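Local coordinates for putative monooxygenase (Fusobacterium nucleatum subsp. nucleatum, PDB 3MCS), which probably acts as a monooxygenase of the antibiotic biosynthesis (ABM) family, although its substrate is not known, at residues T21-A26 / A46-R51; E28-K33 / S69-N74; F142-T147 / A180-D185. All blocks are in the same frame, centred on the assembly; numbering follows the deposited sequence.

Contact 1. Residues T21-A26 / A46-R51; sequences TSYKSA and AATDER
With its CG anti to the backbone N (chi1 151°), Tyr23 leaves helix 20-37 aimed at strand 41-49, and the ring carries its hydroxyl to the strand. Thr48 answers from the opposite direction: its chi1 of -51° sets OG1 beside its own backbone N and anti to the carbonyl carbon, which turns the oxygen to the tyrosine and puts CG2 anti to the backbone N.

The two hydroxyls meet in a hydrogen bond, Tyr23 OH to Thr48 OG1 at 2.7 Å, in which either could be the donor. Thr48 OG1 lies at the edge of the Tyr23 ring and in its plane, 3.6 Å from CE2, so the strand meets the phenol rim and not a ring face. One residue earlier, the carbonyl of Ala47 also comes near: its O is 3.2 Å from Tyr23 OH, but the angle is poor and no direct bond forms. A water does the joining there. It sits 2.6 Å from Tyr23 OH, again in the ring plane, and donates a hydrogen bond to Ala47 O over 3.0 Å. The phenol oxygen is thus held by Thr48 OG1 and the water, both in the plane of its ring, an arrangement that satisfies a polar group at a buried position.

This is helix-on-sheet packing in the ferredoxin-like alpha/beta fold of the dimeric alpha/beta barrel clan, with a hydroxyl-to-hydroxyl hydrogen bond across the interface. Helix 75-87 lies beside the tyrosine and touches it through Ile87, while Leu205 of strand 194-209 and Ser56 of strand 55-62 meet its side chain from the two strands that flank 41-49 in the antiparallel sheet.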
# COMPACT_ATOMS: atom_id res chain seq x y z
N THR A 21 -8.72 -9.62 18.08
CA THR A 21 -7.72 -9.28 19.09
C THR A 21 -6.36 -9.89 18.78
O THR A 21 -5.34 -9.19 18.78
CB THR A 21 -8.18 -9.67 20.49
OG1 THR A 21 -9.29 -8.84 20.84
CG2 THR A 21 -7.07 -9.47 21.51
N SER A 22 -6.34 -11.19 18.50
CA SER A 22 -5.09 -11.88 18.20
C SER A 22 -4.46 -11.33 16.95
O SER A 22 -3.24 -11.20 16.88
CB SER A 22 -5.29 -13.38 18.06
OG SER A 22 -5.48 -13.99 19.32
N TYR A 23 -5.30 -11.02 15.96
CA TYR A 23 -4.83 -10.45 14.70
C TYR A 23 -4.10 -9.13 14.94
O TYR A 23 -2.99 -8.96 14.44
CB TYR A 23 -6.00 -10.28 13.72
CG TYR A 23 -5.87 -9.14 12.71
CD1 TYR A 23 -4.90 -9.14 11.71
CD2 TYR A 23 -6.78 -8.08 12.73
CE1 TYR A 23 -4.81 -8.09 10.79
CE2 TYR A 23 -6.70 -7.04 11.81
CZ TYR A 23 -5.72 -7.05 10.84
OH TYR A 23 -5.65 -6.01 9.94
N LYS A 24 -4.69 -8.22 15.72
CA LYS A 24 -4.09 -6.88 15.95
C LYS A 24 -2.74 -6.98 16.71
O LYS A 24 -1.78 -6.33 16.34
CB LYS A 24 -5.08 -5.92 16.67
CG LYS A 24 -6.29 -5.51 15.81
CD LYS A 24 -7.31 -4.67 16.58
N SER A 25 -2.71 -7.78 17.76
CA SER A 25 -1.51 -8.02 18.55
C SER A 25 -0.34 -8.56 17.74
O SER A 25 0.79 -8.05 17.85
CB SER A 25 -1.83 -9.03 19.67
OG SER A 25 -1.80 -8.42 20.93
N ALA A 26 -0.62 -9.61 16.96
CA ALA A 26 0.38 -10.27 16.14
C ALA A 26 0.86 -9.35 15.01
O ALA A 26 2.04 -9.38 14.66
CB ALA A 26 -0.16 -11.56 15.59
N ALA A 46 0.32 -1.74 8.16
CA ALA A 46 -0.80 -2.64 8.43
C ALA A 46 -2.08 -1.84 8.57
O ALA A 46 -2.13 -0.89 9.34
CB ALA A 46 -0.54 -3.44 9.69
N ALA A 47 -3.11 -2.22 7.82
CA ALA A 47 -4.41 -1.58 7.85
C ALA A 47 -5.50 -2.66 7.82
O ALA A 47 -5.20 -3.83 7.64
CB ALA A 47 -4.57 -0.65 6.67
N THR A 48 -6.75 -2.25 7.95
CA THR A 48 -7.86 -3.19 7.97
C THR A 48 -9.06 -2.62 7.21
O THR A 48 -9.31 -1.43 7.27
CB THR A 48 -8.34 -3.48 9.43
OG1 THR A 48 -7.25 -3.85 10.27
CG2 THR A 48 -9.34 -4.58 9.46
N ASP A 49 -9.78 -3.50 6.52
CA ASP A 49 -11.04 -3.19 5.86
C ASP A 49 -12.09 -4.00 6.61
O ASP A 49 -12.06 -5.21 6.59
CB ASP A 49 -10.99 -3.57 4.38
CG ASP A 49 -12.23 -3.16 3.61
OD1 ASP A 49 -13.15 -2.54 4.17
OD2 ASP A 49 -12.28 -3.45 2.39
N GLU A 50 -12.99 -3.34 7.33
CA GLU A 50 -14.00 -4.05 8.13
C GLU A 50 -15.38 -4.21 7.47
O GLU A 50 -16.29 -4.81 8.07
CB GLU A 50 -14.13 -3.40 9.51
CG GLU A 50 -12.82 -3.44 10.30
CD GLU A 50 -13.00 -3.46 11.83
OE1 GLU A 50 -13.76 -2.61 12.38
OE2 GLU A 50 -12.34 -4.33 12.47
N ARG A 51 -15.54 -3.73 6.24
CA ARG A 51 -16.79 -3.89 5.52
C ARG A 51 -17.04 -5.36 5.20
O ARG A 51 -16.13 -6.07 4.81
CB ARG A 51 -16.74 -3.09 4.23
CG ARG A 51 -16.67 -1.59 4.41
CD ARG A 51 -16.54 -0.90 3.07
NE ARG A 51 -15.27 -1.22 2.40
CZ ARG A 51 -14.98 -0.91 1.14
NH1 ARG A 51 -15.86 -0.25 0.39
NH2 ARG A 51 -13.82 -1.27 0.61
O HOH W 1 -3.37 -5.94 8.62

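Contact 2. Residues E28-K33 / S69-N74; sequences EDYVNK and SNHTKN
Tyr30 and His71 carry this contact, one from each helix. Segment 28-33 opens at Glu28 with helix 20-37 already under way. Tyr30 follows, buried, with CG anti to its backbone N (chi1 172°), a setting that brings the phenol end to the second helix. His71 NE2 donates to Tyr30 OH over 2.7 Å, with an N-H...O angle of 157° and the oxygen practically in the imidazole plane. The rings meet rim to rim, neither over the other's face, with their planes inclined at 51°. His71 CE1 and Tyr30 CE1 come within 3.7 Å.

Both segments fall within the first of two ABM-type regions of the sequence, and their helices lie on the same side of the antiparallel sheet in this ferredoxin-like unit. From that sheet Glu60 hydrogen-bonds Tyr30 OH through OE2, so the phenol oxygen is gripped by both a carboxylate and an imidazole. On the far side of the imidazole, ND1 bonds Glu38 OE1, and with both nitrogens engaged the ring's rotation is fixed. The Phe80 ring, from helix 75-87, stacks on that of Tyr30, and at the end of the segment Lys33 touches Gln75 of the same helix.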
# COMPACT_ATOMS: atom_id res chain seq x y z
N GLU A 28 0.82 -6.00 15.14
CA GLU A 28 1.60 -4.95 15.80
C GLU A 28 3.03 -5.45 16.08
O GLU A 28 4.00 -4.76 15.73
CB GLU A 28 0.93 -4.48 17.10
CG GLU A 28 -0.27 -3.56 16.91
CD GLU A 28 -0.98 -3.17 18.22
OE1 GLU A 28 -0.52 -3.55 19.32
OE2 GLU A 28 -2.03 -2.50 18.12
N ASP A 29 3.15 -6.62 16.71
CA ASP A 29 4.46 -7.19 16.99
C ASP A 29 5.28 -7.33 15.71
O ASP A 29 6.45 -6.98 15.68
CB ASP A 29 4.35 -8.58 17.64
CG ASP A 29 3.70 -8.56 19.02
OD1 ASP A 29 3.33 -7.45 19.49
OD2 ASP A 29 3.55 -9.67 19.62
N TYR A 30 4.65 -7.82 14.65
CA TYR A 30 5.38 -8.07 13.40
C TYR A 30 5.94 -6.80 12.82
O TYR A 30 7.12 -6.75 12.44
CB TYR A 30 4.44 -8.78 12.42
CG TYR A 30 4.94 -8.96 11.01
CD1 TYR A 30 6.00 -9.77 10.73
CD2 TYR A 30 4.27 -8.38 9.94
CE1 TYR A 30 6.44 -9.95 9.43
CE2 TYR A 30 4.69 -8.56 8.64
CZ TYR A 30 5.78 -9.34 8.39
OH TYR A 30 6.22 -9.55 7.10
N VAL A 31 5.11 -5.77 12.79
CA VAL A 31 5.53 -4.48 12.22
C VAL A 31 6.62 -3.86 13.08
O VAL A 31 7.63 -3.37 12.55
CB VAL A 31 4.33 -3.52 12.01
CG1 VAL A 31 4.79 -2.16 11.63
CG2 VAL A 31 3.37 -4.07 10.97
N ASN A 32 6.44 -3.91 14.40
CA ASN A 32 7.41 -3.33 15.34
C ASN A 32 8.75 -4.06 15.43
O ASN A 32 9.78 -3.43 15.61
CB ASN A 32 6.82 -3.22 16.76
CG ASN A 32 5.77 -2.12 16.90
OD1 ASN A 32 5.70 -1.18 16.10
ND2 ASN A 32 4.96 -2.22 17.94
N LYS A 33 8.73 -5.38 15.30
CA LYS A 33 9.96 -6.15 15.41
C LYS A 33 10.72 -6.10 14.10
O LYS A 33 11.94 -6.09 14.10
CB LYS A 33 9.72 -7.60 15.87
CG LYS A 33 11.04 -8.40 16.09
CD LYS A 33 10.81 -9.87 16.53
CE LYS A 33 12.13 -10.62 16.78
NZ LYS A 33 12.95 -10.04 17.90
N SER A 69 14.34 -11.32 0.91
CA SER A 69 14.60 -12.74 1.18
C SER A 69 15.10 -12.96 2.62
O SER A 69 14.76 -13.97 3.26
CB SER A 69 15.58 -13.34 0.17
OG SER A 69 16.56 -14.15 0.80
N ASN A 70 15.91 -12.02 3.11
CA ASN A 70 16.40 -12.13 4.48
C ASN A 70 15.26 -11.91 5.48
O ASN A 70 15.18 -12.55 6.51
CB ASN A 70 17.56 -11.16 4.72
CG ASN A 70 18.90 -11.70 4.23
OD1 ASN A 70 19.18 -12.90 4.30
ND2 ASN A 70 19.76 -10.81 3.77
N HIS A 71 14.35 -11.01 5.15
CA HIS A 71 13.20 -10.77 5.99
C HIS A 71 12.35 -12.02 6.11
O HIS A 71 11.93 -12.37 7.21
CB HIS A 71 12.37 -9.62 5.44
CG HIS A 71 11.02 -9.48 6.08
ND1 HIS A 71 10.83 -8.90 7.31
CD2 HIS A 71 9.79 -9.81 5.62
CE1 HIS A 71 9.54 -8.90 7.60
NE2 HIS A 71 8.89 -9.45 6.59
N THR A 72 12.14 -12.74 5.01
CA THR A 72 11.28 -13.92 5.10
C THR A 72 11.95 -15.04 5.90
O THR A 72 11.29 -15.99 6.29
CB THR A 72 10.81 -14.45 3.75
OG1 THR A 72 11.88 -15.16 3.12
CG2 THR A 72 10.31 -13.30 2.85
N LYS A 73 13.25 -14.92 6.16
CA LYS A 73 13.97 -15.91 6.96
C LYS A 73 14.23 -15.43 8.40
O LYS A 73 14.59 -16.24 9.25
CB LYS A 73 15.32 -16.22 6.34
CG LYS A 73 15.34 -16.90 5.00
CD LYS A 73 16.79 -16.98 4.54
CE LYS A 73 16.98 -17.45 3.12
NZ LYS A 73 18.47 -17.47 2.83
N ASN A 74 14.06 -14.13 8.67
CA ASN A 74 14.36 -13.57 10.00
C ASN A 74 13.23 -13.87 11.00
O ASN A 74 12.17 -14.33 10.60
CB ASN A 74 14.65 -12.06 9.90
CG ASN A 74 15.69 -11.56 10.91
OD1 ASN A 74 15.94 -12.16 11.96
ND2 ASN A 74 16.30 -10.46 10.57

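Contact 3. Residues F142-T147 / A180-D185; sequences FNEEGT and AKYFKD
Glu144 and Tyr182 reach for each other between the end of helix 127-143 and the start of helix 181-190, in the second ABM-type region of the sequence, which belongs to the dimeric alpha/beta barrel clan. Glu144 opens a type II beta turn, Glu144 to Thr147, that leads from the helix into strand 147-155; Gly146, with its positive phi, occupies the third turn position.

The glutamate starts out extended, CG anti to the backbone N, and then bends sharply at chi2 (94°), which swings the carboxylate to the tyrosine. Tyr182 has the less common setting for a helical residue: at chi1 77° its CG is wedged between the backbone N and the carbonyl carbon. Its ring then runs back past the helix start to meet the carboxylate from the opposite direction.

Glu144 OE2 lies in the ring plane, at the rim, as near to Tyr182 CE1 as to its OH, 3.4 Å in each case. The carboxylate itself stands almost perpendicular to the ring, at 86°. The bond from Tyr182 OH to OE2 is weak; the hydroxyl's stronger partner is His177 ND1, and Thr141 OG1 makes a further weak bond. Ile137 and Thr140 of helix 127-143 touch the Tyr182 side chain. Ala180, the N-cap residue of helix 181-190, closes the contact with its methyl CB 4.3 Å from Glu144 OE2.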
# COMPACT_ATOMS: atom_id res chain seq x y z
N PHE A 142 1.35 14.15 -4.14
CA PHE A 142 2.37 14.13 -3.10
C PHE A 142 2.76 15.53 -2.66
O PHE A 142 3.07 15.73 -1.49
CB PHE A 142 3.62 13.36 -3.52
CG PHE A 142 4.59 13.12 -2.38
CD1 PHE A 142 4.27 12.22 -1.38
CD2 PHE A 142 5.80 13.80 -2.30
CE1 PHE A 142 5.14 11.98 -0.33
CE2 PHE A 142 6.68 13.56 -1.25
CZ PHE A 142 6.35 12.64 -0.27
N ASN A 143 2.76 16.47 -3.61
CA ASN A 143 3.08 17.86 -3.31
C ASN A 143 1.92 18.60 -2.63
O ASN A 143 2.09 19.71 -2.13
CB ASN A 143 3.52 18.62 -4.58
CG ASN A 143 4.82 18.07 -5.20
OD1 ASN A 143 5.40 17.07 -4.76
ND2 ASN A 143 5.28 18.75 -6.22
N GLU A 144 0.75 17.98 -2.61
CA GLU A 144 -0.41 18.54 -1.91
C GLU A 144 -0.06 18.51 -0.42
O GLU A 144 0.64 17.62 0.04
CB GLU A 144 -1.65 17.70 -2.17
CG GLU A 144 -2.98 18.37 -1.96
CD GLU A 144 -3.53 18.96 -3.24
OE1 GLU A 144 -2.74 19.57 -4.00
OE2 GLU A 144 -4.75 18.80 -3.47
N GLU A 145 -0.57 19.49 0.33
CA GLU A 145 -0.30 19.55 1.76
C GLU A 145 -1.15 18.51 2.47
O GLU A 145 -2.36 18.44 2.23
CB GLU A 145 -0.59 20.97 2.29
CG GLU A 145 -0.49 21.15 3.82
CD GLU A 145 0.86 20.67 4.42
OE1 GLU A 145 1.38 19.56 4.07
OE2 GLU A 145 1.36 21.39 5.32
N GLY A 146 -0.52 17.71 3.34
CA GLY A 146 -1.23 16.66 4.07
C GLY A 146 -0.96 15.26 3.54
O GLY A 146 -1.23 14.26 4.23
N THR A 147 -0.45 15.16 2.32
CA THR A 147 -0.13 13.85 1.77
C THR A 147 1.14 13.35 2.44
O THR A 147 2.14 14.05 2.44
CB THR A 147 0.11 13.91 0.26
OG1 THR A 147 -1.01 14.53 -0.37
CG2 THR A 147 0.28 12.51 -0.32
N ALA A 180 -10.56 18.26 -5.57
CA ALA A 180 -9.79 19.27 -6.30
C ALA A 180 -9.97 19.14 -7.80
O ALA A 180 -10.09 18.04 -8.33
CB ALA A 180 -8.30 19.17 -5.95
N LYS A 181 -9.94 20.29 -8.49
CA LYS A 181 -10.13 20.32 -9.94
C LYS A 181 -9.22 19.31 -10.68
O LYS A 181 -9.70 18.56 -11.51
CB LYS A 181 -9.97 21.76 -10.48
CG LYS A 181 -10.45 21.98 -11.96
CD LYS A 181 -10.42 23.45 -12.41
N TYR A 182 -7.93 19.27 -10.35
CA TYR A 182 -7.00 18.36 -11.03
C TYR A 182 -7.36 16.87 -10.89
O TYR A 182 -7.05 16.07 -11.78
CB TYR A 182 -5.55 18.55 -10.55
CG TYR A 182 -5.23 17.93 -9.19
CD1 TYR A 182 -5.39 18.64 -8.02
CD2 TYR A 182 -4.74 16.64 -9.10
CE1 TYR A 182 -5.09 18.07 -6.79
CE2 TYR A 182 -4.44 16.05 -7.88
CZ TYR A 182 -4.61 16.78 -6.73
OH TYR A 182 -4.29 16.19 -5.54
N PHE A 183 -7.98 16.49 -9.78
CA PHE A 183 -8.38 15.11 -9.58
C PHE A 183 -9.73 14.82 -10.24
O PHE A 183 -9.89 13.79 -10.88
CB PHE A 183 -8.42 14.74 -8.10
CG PHE A 183 -8.55 13.27 -7.85
CD1 PHE A 183 -7.43 12.46 -7.85
CD2 PHE A 183 -9.78 12.69 -7.63
CE1 PHE A 183 -7.55 11.10 -7.64
CE2 PHE A 183 -9.91 11.35 -7.41
CZ PHE A 183 -8.80 10.55 -7.42
N LYS A 184 -10.69 15.73 -10.06
CA LYS A 184 -12.00 15.60 -10.71
C LYS A 184 -11.81 15.52 -12.23
O LYS A 184 -12.41 14.67 -12.89
CB LYS A 184 -12.95 16.75 -10.33
CG LYS A 184 -13.55 16.68 -8.94
CD LYS A 184 -14.57 17.82 -8.71
N ASP A 185 -10.98 16.41 -12.78
CA ASP A 185 -10.68 16.41 -14.21
C ASP A 185 -10.12 15.08 -14.66
O ASP A 185 -10.42 14.64 -15.77
CB ASP A 185 -9.67 17.50 -14.60
CG ASP A 185 -10.25 18.91 -14.54
OD1 ASP A 185 -11.48 19.06 -14.44
OD2 ASP A 185 -9.45 19.86 -14.58

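Contacts 1 and 2 share helix 20-37: the same helix uses Tyr23 against a strand and, two turns later, Tyr30 against a neighbouring helix. Their centres are about 17 Å apart, and they touch where Ala46 CB meets Val31 CG2 at 4.2 Å. Along the chain their segments alternate, both inside the first ABM-type region. Contact 3 lies in the second region, its centre about 29 Å from that of contact 1 and about 34 Å from that of contact 2, with contacts 2 and 3 on opposite sides of the chain's centre. Contact 2 joins helix 20-37 to helix 65-73, contact 3 the end of helix 127-143 to helix 181-190; both use a tyrosine hydroxyl.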